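Local coordinates for protein 2-Keto-3-deoxy-(6-phospho-)gluconate aldolase (Thermoproteus tenax, PDB 2R91) that is an aldolase of the dihydrodipicolinate synthetase family, built on a TIM-barrel fold and assembled from four chains, at residues E2-V7 and R173-S178; F183-F186 and G192-A195; S197-P202 and A241-L246; R209-V212 and E218-R221. All blocks are in the same frame, centred on the assembly; numbering follows the deposited sequence.

Contact 1: E2-V7 and R173-S178; sequences EIVAPV and RVYNGS
Inside the N-terminal end of the parallel β-barrel, the first residue of strand 2-6, E2, meets R173 and Y175 of strand 173-176 in a small polar cluster. The two strands are not direct neighbours: strand 192-193 runs between them, and their axes pass 9.2 Å apart at 63°. Y175 OH donates to E2 OE1 over a modelled distance of only 2.4 Å, so the bond is very short and its exact length doubtful. The carboxylate reaches the edge of the phenol ring and lies almost in its plane, the two planes differing by 11°. R173 grips the same hydroxyl side-on, with NE 2.8 Å and NH2 2.9 Å from Y175 OH. Its chain bends at chi3 (58°) to swing the guanidinium round to this edge. R173 NH2 also reaches E2 OE1 at 3.3 Å, a salt bridge whose hydrogen bond is weak, the guanidinium plane standing perpendicular to the carboxylate. E2 OE2 pairs with R66, so the carboxylate has two arginines for partners, R173 and R66, which probably favours its charged form. Further in, V4 CG2 packs obliquely on the ring, 3.8 Å from Y175 CE1, and begins the apolar filling. Inward-pointing side chains of non-adjacent strands meeting in this way are typical of the interior of a TIM barrel.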
loop_
_atom_site.group_PDB
_atom_site.type_symbol
_atom_site.label_atom_id
_atom_site.label_comp_id
_atom_site.label_asym_id
_atom_site.label_seq_id
_atom_site.Cartn_x
_atom_site.Cartn_y
_atom_site.Cartn_z
ATOM N N GLU A 2 -29.404 13.668 -1.051
ATOM C CA GLU A 2 -29.372 13.957 0.378
ATOM C C GLU A 2 -28.022 14.413 0.901
ATOM O O GLU A 2 -26.989 13.956 0.448
ATOM C CB GLU A 2 -29.825 12.712 1.162
ATOM C CG GLU A 2 -31.329 12.431 0.933
ATOM C CD GLU A 2 -31.734 11.012 1.297
ATOM O OE1 GLU A 2 -30.850 10.169 1.543
ATOM O OE2 GLU A 2 -32.943 10.740 1.354
ATOM N N ILE A 3 -28.070 15.314 1.863
ATOM C CA ILE A 3 -26.923 15.652 2.667
ATOM C C ILE A 3 -27.093 14.881 3.982
ATOM O O ILE A 3 -28.063 15.109 4.737
ATOM C CB ILE A 3 -26.857 17.154 2.909
ATOM C CG1 ILE A 3 -26.594 17.858 1.558
ATOM C CG2 ILE A 3 -25.726 17.475 3.939
ATOM C CD1 ILE A 3 -26.720 19.396 1.540
ATOM N N VAL A 4 -26.183 13.949 4.225
ATOM C CA VAL A 4 -26.248 13.146 5.452
ATOM C C VAL A 4 -25.091 13.572 6.337
ATOM O O VAL A 4 -23.938 13.608 5.897
ATOM C CB VAL A 4 -26.130 11.635 5.139
ATOM C CG1 VAL A 4 -26.250 10.775 6.437
ATOM C CG2 VAL A 4 -27.118 11.180 4.076
ATOM N N ALA A 5 -25.370 13.934 7.579
ATOM C CA ALA A 5 -24.297 14.323 8.476
ATOM C C ALA A 5 -23.834 13.149 9.352
ATOM O O ALA A 5 -24.622 12.630 10.135
ATOM C CB ALA A 5 -24.742 15.468 9.344
ATOM N N PRO A 6 -22.541 12.753 9.242
ATOM C CA PRO A 6 -21.969 11.789 10.188
ATOM C C PRO A 6 -21.625 12.647 11.396
ATOM O O PRO A 6 -20.526 13.230 11.506
ATOM C CB PRO A 6 -20.726 11.244 9.439
ATOM C CG PRO A 6 -20.245 12.484 8.601
ATOM C CD PRO A 6 -21.533 13.278 8.273
ATOM N N VAL A 7 -22.607 12.775 12.290
ATOM C CA VAL A 7 -22.582 13.761 13.347
ATOM C C VAL A 7 -21.532 13.460 14.401
ATOM O O VAL A 7 -21.270 12.287 14.719
ATOM C CB VAL A 7 -24.004 13.913 13.954
ATOM C CG1 VAL A 7 -24.394 12.635 14.754
ATOM C CG2 VAL A 7 -24.109 15.194 14.786
ATOM N N ARG A 173 -29.588 2.729 -1.948
ATOM C CA ARG A 173 -29.186 4.122 -1.811
ATOM C C ARG A 173 -27.659 4.193 -1.549
ATOM O O ARG A 173 -27.170 3.666 -0.548
ATOM C CB ARG A 173 -29.930 4.774 -0.657
ATOM C CG ARG A 173 -31.418 5.069 -0.911
ATOM C CD ARG A 173 -32.190 5.205 0.429
ATOM N NE ARG A 173 -31.652 6.270 1.298
ATOM C CZ ARG A 173 -31.846 6.375 2.625
ATOM N NH1 ARG A 173 -32.576 5.473 3.288
ATOM N NH2 ARG A 173 -31.309 7.391 3.300
ATOM N N VAL A 174 -26.931 4.857 -2.445
ATOM C CA VAL A 174 -25.452 4.912 -2.405
ATOM C C VAL A 174 -24.945 6.349 -2.168
ATOM O O VAL A 174 -25.389 7.298 -2.831
ATOM C CB VAL A 174 -24.829 4.266 -3.692
ATOM C CG1 VAL A 174 -23.306 4.347 -3.661
ATOM C CG2 VAL A 174 -25.284 2.807 -3.852
ATOM N N TYR A 175 -24.037 6.504 -1.201
ATOM C CA TYR A 175 -23.489 7.787 -0.756
ATOM C C TYR A 175 -21.967 7.695 -0.701
ATOM O O TYR A 175 -21.403 6.651 -0.336
ATOM C CB TYR A 175 -23.946 8.085 0.687
ATOM C CG TYR A 175 -25.445 8.093 0.819
ATOM C CD1 TYR A 175 -26.158 9.282 0.763
ATOM C CD2 TYR A 175 -26.149 6.910 0.943
ATOM C CE1 TYR A 175 -27.537 9.300 0.833
ATOM C CE2 TYR A 175 -27.545 6.919 1.039
ATOM C CZ TYR A 175 -28.215 8.124 0.995
ATOM O OH TYR A 175 -29.587 8.134 1.091
ATOM N N ASN A 176 -21.301 8.774 -1.065
ATOM C CA ASN A 176 -19.857 8.841 -0.874
ATOM C C ASN A 176 -19.540 9.686 0.358
ATOM O O ASN A 176 -20.199 10.711 0.610
ATOM C CB ASN A 176 -19.138 9.371 -2.144
ATOM C CG ASN A 176 -17.647 9.493 -1.940
ATOM O OD1 ASN A 176 -17.186 10.470 -1.384
ATOM N ND2 ASN A 176 -16.891 8.482 -2.344
ATOM N N GLY A 177 -18.536 9.263 1.130
ATOM C CA GLY A 177 -18.254 9.895 2.434
ATOM C C GLY A 177 -17.025 10.806 2.464
ATOM O O GLY A 177 -16.648 11.328 3.517
ATOM N N SER A 178 -16.401 11.023 1.310
ATOM C CA SER A 178 -15.202 11.868 1.236
ATOM C C SER A 178 -15.578 13.357 1.067
ATOM O O SER A 178 -16.352 13.704 0.172
ATOM C CB SER A 178 -14.262 11.377 0.121
ATOM O OG SER A 178 -13.178 12.302 -0.046
#

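Contact 2: F183-F186 and G192-A195; sequences FASF and GVVA
The ring of F186 is held between two aliphatic groups. V193 CG1 lies 3.9 Å above one face, displaced toward the rim, while R209 CB, from helix 202-213, sits above the opposite face. V193 CG1 is 4.2 Å from the centroid of the F186 ring and 20° off its normal, a CH-pi contact. The second methyl of the same valine reaches the far end of the ring, where V193 CG2 comes within 3.7 Å of F186 CZ; G192 CA approaches obliquely, 4.3 Å from F186 CE1. The valine straddles two residues of helix 182-187, because CG1 is turned anti to its own carbonyl carbon (chi1 -61°) and thereby also meets S185, with 3.6 Å between S185 CB and V193 CG1. The hydroxyl of S185 makes its hydrogen bond to the carbonyl oxygen of L181, the residue just before the helix begins. On the strand side, G192 has an almost fully extended backbone, a conformation readily adopted by glycine and by few other residues. The contact belongs to the β-α-β unit of strand 173-176, helix 182-187 and strand 192-193, and it lays the inner side of the helix on the strand that follows it. Since all four touching residues are buried and meet almost wholly through carbon, the attachment of helix to barrel wall here rests on dispersion and the exclusion of water, with the S185 hydroxyl satisfied by the backbone carbonyl just ahead of the helix.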
loop_
_atom_site.group_PDB
_atom_site.type_symbol
_atom_site.label_atom_id
_atom_site.label_comp_id
_atom_site.label_asym_id
_atom_site.label_seq_id
_atom_site.Cartn_x
_atom_site.Cartn_y
_atom_site.Cartn_z
ATOM N N PHE A 183 -18.994 17.764 -4.352
ATOM C CA PHE A 183 -19.300 18.240 -5.697
ATOM C C PHE A 183 -19.441 17.080 -6.682
ATOM O O PHE A 183 -20.493 16.903 -7.302
ATOM C CB PHE A 183 -18.218 19.268 -6.095
ATOM C CG PHE A 183 -18.059 19.478 -7.568
ATOM C CD1 PHE A 183 -19.162 19.682 -8.390
ATOM C CD2 PHE A 183 -16.777 19.550 -8.119
ATOM C CE1 PHE A 183 -18.997 19.898 -9.782
ATOM C CE2 PHE A 183 -16.598 19.776 -9.503
ATOM C CZ PHE A 183 -17.682 19.959 -10.315
ATOM N N ALA A 184 -18.405 16.263 -6.808
ATOM C CA ALA A 184 -18.413 15.152 -7.739
ATOM C C ALA A 184 -19.570 14.160 -7.522
ATOM O O ALA A 184 -20.193 13.692 -8.484
ATOM C CB ALA A 184 -17.080 14.425 -7.696
ATOM N N SER A 185 -19.853 13.836 -6.260
ATOM C CA SER A 185 -21.007 12.954 -5.944
ATOM C C SER A 185 -22.345 13.494 -6.464
ATOM O O SER A 185 -23.142 12.755 -7.014
ATOM C CB SER A 185 -21.106 12.768 -4.418
ATOM O OG SER A 185 -19.938 12.152 -3.930
ATOM N N PHE A 186 -22.632 14.764 -6.225
ATOM C CA PHE A 186 -23.867 15.350 -6.786
ATOM C C PHE A 186 -23.853 15.366 -8.322
ATOM O O PHE A 186 -24.860 15.048 -8.989
ATOM C CB PHE A 186 -24.087 16.737 -6.218
ATOM C CG PHE A 186 -24.401 16.743 -4.725
ATOM C CD1 PHE A 186 -25.344 15.862 -4.186
ATOM C CD2 PHE A 186 -23.771 17.646 -3.883
ATOM C CE1 PHE A 186 -25.633 15.884 -2.788
ATOM C CE2 PHE A 186 -24.046 17.677 -2.508
ATOM C CZ PHE A 186 -24.986 16.795 -1.975
ATOM N N GLY A 192 -26.495 10.685 -2.561
ATOM C CA GLY A 192 -26.181 11.741 -1.634
ATOM C C GLY A 192 -24.742 11.673 -1.171
ATOM O O GLY A 192 -23.907 10.896 -1.711
ATOM N N VAL A 193 -24.444 12.505 -0.192
ATOM C CA VAL A 193 -23.127 12.531 0.438
ATOM C C VAL A 193 -23.293 12.301 1.928
ATOM O O VAL A 193 -24.297 12.708 2.505
ATOM C CB VAL A 193 -22.391 13.906 0.211
ATOM C CG1 VAL A 193 -22.175 14.145 -1.311
ATOM C CG2 VAL A 193 -23.181 15.102 0.803
ATOM N N VAL A 194 -22.293 11.676 2.538
ATOM C CA VAL A 194 -22.210 11.614 3.991
ATOM C C VAL A 194 -20.864 12.182 4.426
ATOM O O VAL A 194 -19.981 11.470 4.864
ATOM C CB VAL A 194 -22.361 10.149 4.538
ATOM C CG1 VAL A 194 -22.455 10.151 6.076
ATOM C CG2 VAL A 194 -23.580 9.467 3.960
ATOM N N ALA A 195 -20.721 13.486 4.328
ATOM C CA ALA A 195 -19.439 14.132 4.570
ATOM C C ALA A 195 -19.341 14.768 5.962
ATOM O O ALA A 195 -20.269 15.444 6.430
ATOM C CB ALA A 195 -19.168 15.187 3.430
#

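Contact 3: S197-P202 and A241-L246; sequences SANYLP and AAVYEL
Residues 197-199 follow helical backbone angles without forming a regular helix, and the chain then turns through Y200 and L201 into helix 202-213, where L201 holds the N-cap position. A backbone bond of 2.8 Å from L201 N to S197 O tightens this bend. The segment thus forms the link that leads from the last strand of the TIM barrel to the next helix. It faces helix 239-251, and the backbones come close, with 5.7 Å between the CA atoms of Y200 and L246. Y200 has the largest share of the contact. Its CG is placed between the backbone N and the carbonyl carbon (chi1 49°), which lays the ring alongside L246, the two side chains pointing the same way. L246 CD1 stands over one face, 3.7 Å from the centroid of the Y200 ring and 16° off the normal, in a CH-pi contact. Nearer the root of the ring, L246 CB is 3.6 Å from Y200 CG. S197 CA packs on the opposite face, so that the tyrosine is clasped between its own turn and the helix, while L201 CD1 lies at the edge in the plane of the ring. The phenol oxygen is hydrogen-bonded to Y239 OH. N199 turns its amide to other partners, among them P6 O, S196 O and H24 NE2, and offers the helix its aliphatic root. That last touch is a loose one, N199 CB lying 4.1 Å from V243 CG1.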
loop_
_atom_site.group_PDB
_atom_site.type_symbol
_atom_site.label_atom_id
_atom_site.label_comp_id
_atom_site.label_asym_id
_atom_site.label_seq_id
_atom_site.Cartn_x
_atom_site.Cartn_y
_atom_site.Cartn_z
ATOM N N SER A 197 -17.925 17.405 6.907
ATOM C CA SER A 197 -18.143 18.854 6.895
ATOM C C SER A 197 -19.620 19.282 7.025
ATOM O O SER A 197 -19.903 20.465 7.235
ATOM C CB SER A 197 -17.562 19.494 5.611
ATOM O OG SER A 197 -18.148 18.917 4.469
ATOM N N ALA A 198 -20.563 18.354 6.890
ATOM C CA ALA A 198 -21.952 18.708 7.228
ATOM C C ALA A 198 -22.090 19.111 8.698
ATOM O O ALA A 198 -23.069 19.748 9.070
ATOM C CB ALA A 198 -22.931 17.591 6.865
ATOM N N ASN A 199 -21.121 18.745 9.529
ATOM C CA ASN A 199 -21.118 19.236 10.902
ATOM C C ASN A 199 -20.883 20.733 11.010
ATOM O O ASN A 199 -21.530 21.403 11.799
ATOM C CB ASN A 199 -20.066 18.529 11.759
ATOM C CG ASN A 199 -20.479 17.128 12.107
ATOM O OD1 ASN A 199 -21.328 16.932 12.981
ATOM N ND2 ASN A 199 -19.932 16.149 11.389
ATOM N N TYR A 200 -19.890 21.240 10.269
ATOM C CA TYR A 200 -19.453 22.628 10.473
ATOM C C TYR A 200 -19.868 23.588 9.374
ATOM O O TYR A 200 -19.969 24.777 9.633
ATOM C CB TYR A 200 -17.940 22.713 10.732
ATOM C CG TYR A 200 -17.040 21.945 9.758
ATOM C CD1 TYR A 200 -16.565 22.543 8.590
ATOM C CD2 TYR A 200 -16.595 20.652 10.063
ATOM C CE1 TYR A 200 -15.702 21.838 7.717
ATOM C CE2 TYR A 200 -15.746 19.950 9.213
ATOM C CZ TYR A 200 -15.290 20.561 8.045
ATOM O OH TYR A 200 -14.450 19.863 7.200
ATOM N N LEU A 201 -20.103 23.083 8.162
ATOM C CA LEU A 201 -20.526 23.929 7.038
ATOM C C LEU A 201 -21.623 23.305 6.196
ATOM O O LEU A 201 -21.494 23.181 4.967
ATOM C CB LEU A 201 -19.309 24.328 6.137
ATOM C CG LEU A 201 -18.470 25.440 6.743
ATOM C CD1 LEU A 201 -17.070 25.534 6.075
ATOM C CD2 LEU A 201 -19.240 26.777 6.656
ATOM N N PRO A 202 -22.751 22.931 6.845
ATOM C CA PRO A 202 -23.856 22.347 6.086
ATOM C C PRO A 202 -24.331 23.307 4.993
ATOM O O PRO A 202 -24.752 22.858 3.938
ATOM C CB PRO A 202 -24.971 22.171 7.168
ATOM C CG PRO A 202 -24.600 23.127 8.286
ATOM C CD PRO A 202 -23.061 23.042 8.286
ATOM N N ALA A 241 -10.394 15.525 15.965
ATOM C CA ALA A 241 -10.539 16.572 17.002
ATOM C C ALA A 241 -10.868 17.961 16.446
ATOM O O ALA A 241 -11.633 18.741 17.047
ATOM C CB ALA A 241 -9.292 16.632 17.882
ATOM N N ALA A 242 -10.291 18.294 15.293
ATOM C CA ALA A 242 -10.503 19.606 14.691
ATOM C C ALA A 242 -11.955 19.853 14.250
ATOM O O ALA A 242 -12.428 20.992 14.271
ATOM C CB ALA A 242 -9.490 19.831 13.475
ATOM N N VAL A 243 -12.674 18.784 13.885
ATOM C CA VAL A 243 -14.059 18.916 13.422
ATOM C C VAL A 243 -14.884 19.709 14.453
ATOM O O VAL A 243 -15.703 20.570 14.083
ATOM C CB VAL A 243 -14.706 17.506 13.134
ATOM C CG1 VAL A 243 -16.240 17.613 12.919
ATOM C CG2 VAL A 243 -14.073 16.823 11.940
ATOM N N TYR A 244 -14.643 19.434 15.738
ATOM C CA TYR A 244 -15.378 20.085 16.834
ATOM C C TYR A 244 -15.086 21.577 16.879
ATOM O O TYR A 244 -16.005 22.403 17.044
ATOM C CB TYR A 244 -14.923 19.509 18.178
ATOM C CG TYR A 244 -15.337 18.091 18.453
ATOM C CD1 TYR A 244 -16.437 17.813 19.308
ATOM C CD2 TYR A 244 -14.617 17.008 17.903
ATOM C CE1 TYR A 244 -16.811 16.477 19.574
ATOM C CE2 TYR A 244 -14.987 15.680 18.156
ATOM C CZ TYR A 244 -16.085 15.431 19.026
ATOM O OH TYR A 244 -16.440 14.107 19.296
ATOM N N GLU A 245 -13.805 21.934 16.725
ATOM C CA GLU A 245 -13.444 23.356 16.714
ATOM C C GLU A 245 -13.985 24.063 15.468
ATOM O O GLU A 245 -14.419 25.226 15.550
ATOM C CB GLU A 245 -11.921 23.555 16.896
ATOM C CG GLU A 245 -11.445 25.022 16.908
ATOM C CD GLU A 245 -11.982 25.800 18.115
ATOM O OE1 GLU A 245 -12.421 25.168 19.086
ATOM O OE2 GLU A 245 -11.977 27.043 18.075
ATOM N N LEU A 246 -13.979 23.371 14.319
ATOM C CA LEU A 246 -14.588 23.914 13.103
ATOM C C LEU A 246 -16.089 24.224 13.294
ATOM O O LEU A 246 -16.596 25.244 12.810
ATOM C CB LEU A 246 -14.369 22.989 11.899
ATOM C CG LEU A 246 -12.903 22.825 11.449
ATOM C CD1 LEU A 246 -12.807 21.804 10.332
ATOM C CD2 LEU A 246 -12.299 24.195 10.992
#

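Contact 4: R209-V212 and E218-R221; sequences RDAV and ERAR
The methyl group of A220 fits against two consecutive residues of helix 202-213, A211 and V212. It is closest to the valine, with 3.6 Å between A220 CB and V212 CG2, and 3.9 Å separates A220 CB from A211 CB. V212 directs CG1 anti to its backbone N (chi1 171°), leaving CG2 as the branch that meets the alanine. A211 in turn presses its methyl against the main chain of helix 217-237, its CB standing 3.7 Å from A220 N. With alanine facing alanine, the backbones can approach very closely, and the CA atoms of A211 and A220 are 5.3 Å apart. At the border of the contact, R219 lays the root of its side chain beside the same methyl, R219 CG being 3.9 Å from A211 CB. Its chain is extended from CG to NE, which carries the guanidinium past the helix and leaves only the aliphatic part in this packing. No polar pair joins the two segments. The ring of F183, from helix 182-187, touches both V212 and A220 and so continues the apolar packing toward the barrel. Near the turn between the helices, R219 N is hydrogen-bonded to D216 OD1; R221, on the same helix, makes weak hydrogen bonds to backbone oxygens of V188 and R189 of a neighbouring subunit. Small residues at the point where two consecutive helices double back on each other are typical of a tightly packed α-helical hairpin, here in the helical layer outside the barrel.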
loop_
_atom_site.group_PDB
_atom_site.type_symbol
_atom_site.label_atom_id
_atom_site.label_comp_id
_atom_site.label_asym_id
_atom_site.label_seq_id
_atom_site.Cartn_x
_atom_site.Cartn_y
_atom_site.Cartn_z
ATOM N N ARG A 209 -24.756 21.561 -3.631
ATOM C CA ARG A 209 -25.873 20.800 -4.207
ATOM C C ARG A 209 -26.768 21.693 -5.099
ATOM O O ARG A 209 -27.170 21.290 -6.203
ATOM C CB ARG A 209 -26.744 20.189 -3.077
ATOM C CG ARG A 209 -27.790 19.211 -3.612
ATOM C CD ARG A 209 -28.609 18.528 -2.477
ATOM N NE ARG A 209 -29.279 19.536 -1.652
ATOM C CZ ARG A 209 -29.895 19.283 -0.497
ATOM N NH1 ARG A 209 -29.909 18.045 -0.008
ATOM N NH2 ARG A 209 -30.439 20.284 0.186
ATOM N N ASP A 210 -27.105 22.877 -4.585
ATOM C CA ASP A 210 -27.893 23.878 -5.332
ATOM C C ASP A 210 -27.217 24.251 -6.647
ATOM O O ASP A 210 -27.854 24.339 -7.705
ATOM C CB ASP A 210 -28.027 25.151 -4.499
ATOM C CG ASP A 210 -29.048 25.017 -3.370
ATOM O OD1 ASP A 210 -29.782 24.006 -3.343
ATOM O OD2 ASP A 210 -29.096 25.918 -2.504
ATOM N N ALA A 211 -25.913 24.464 -6.571
ATOM C CA ALA A 211 -25.163 24.894 -7.729
ATOM C C ALA A 211 -25.155 23.801 -8.773
ATOM O O ALA A 211 -25.388 24.062 -9.942
ATOM C CB ALA A 211 -23.731 25.316 -7.341
ATOM N N VAL A 212 -24.871 22.573 -8.373
ATOM C CA VAL A 212 -24.890 21.473 -9.320
ATOM C C VAL A 212 -26.277 21.328 -9.977
ATOM O O VAL A 212 -26.378 21.135 -11.188
ATOM C CB VAL A 212 -24.422 20.122 -8.675
ATOM C CG1 VAL A 212 -24.657 18.970 -9.630
ATOM C CG2 VAL A 212 -22.941 20.186 -8.270
ATOM N N GLU A 218 -19.191 25.573 -12.242
ATOM C CA GLU A 218 -18.089 26.423 -11.801
ATOM C C GLU A 218 -18.246 26.891 -10.338
ATOM O O GLU A 218 -17.277 26.869 -9.585
ATOM C CB GLU A 218 -17.871 27.618 -12.749
ATOM C CG GLU A 218 -17.463 27.225 -14.197
ATOM C CD GLU A 218 -18.612 26.583 -14.988
ATOM O OE1 GLU A 218 -19.810 26.791 -14.639
ATOM O OE2 GLU A 218 -18.323 25.844 -15.959
ATOM N N ARG A 219 -19.439 27.342 -9.955
ATOM C CA ARG A 219 -19.681 27.721 -8.553
ATOM C C ARG A 219 -19.510 26.501 -7.597
ATOM O O ARG A 219 -18.904 26.607 -6.519
ATOM C CB ARG A 219 -21.086 28.333 -8.374
ATOM C CG ARG A 219 -21.480 28.502 -6.904
ATOM C CD ARG A 219 -22.729 29.375 -6.714
ATOM N NE ARG A 219 -23.063 29.559 -5.297
ATOM C CZ ARG A 219 -22.548 30.500 -4.508
ATOM N NH1 ARG A 219 -21.657 31.373 -4.971
ATOM N NH2 ARG A 219 -22.914 30.563 -3.234
ATOM N N ALA A 220 -20.088 25.376 -7.983
ATOM C CA ALA A 220 -19.982 24.122 -7.194
ATOM C C ALA A 220 -18.523 23.749 -6.977
ATOM O O ALA A 220 -18.098 23.432 -5.857
ATOM C CB ALA A 220 -20.680 22.975 -7.913
ATOM N N ARG A 221 -17.748 23.768 -8.071
ATOM C CA ARG A 221 -16.337 23.456 -7.985
ATOM C C ARG A 221 -15.570 24.457 -7.125
ATOM O O ARG A 221 -14.698 24.089 -6.349
ATOM C CB ARG A 221 -15.716 23.399 -9.389
ATOM C CG ARG A 221 -14.287 22.878 -9.393
ATOM C CD ARG A 221 -13.899 22.481 -10.823
ATOM N NE ARG A 221 -13.853 23.652 -11.693
ATOM C CZ ARG A 221 -14.103 23.622 -13.004
ATOM N NH1 ARG A 221 -14.421 22.486 -13.618
ATOM N NH2 ARG A 221 -14.007 24.732 -13.710
#

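Overall arrangement
From the N terminus, the first strand waits until residues 173-178 to close contact 1, a span that takes in most of the barrel. Contact 2 follows in series as a short closure between helix 182-187 and strand 192-193; the backbone of V193 pairs with E2 and V4, joining it to contact 1 and sealing the sheet. The chain then enters the long loop that contact 3 closes between residues 197-202 and 241-246. Within that span lies contact 4, the hairpin of helices 202-213 and 217-237. F183 and F186 tie this hairpin to contact 2, and N199 joins contact 3 to P6 of contact 1; contacts 3 and 4 do not touch.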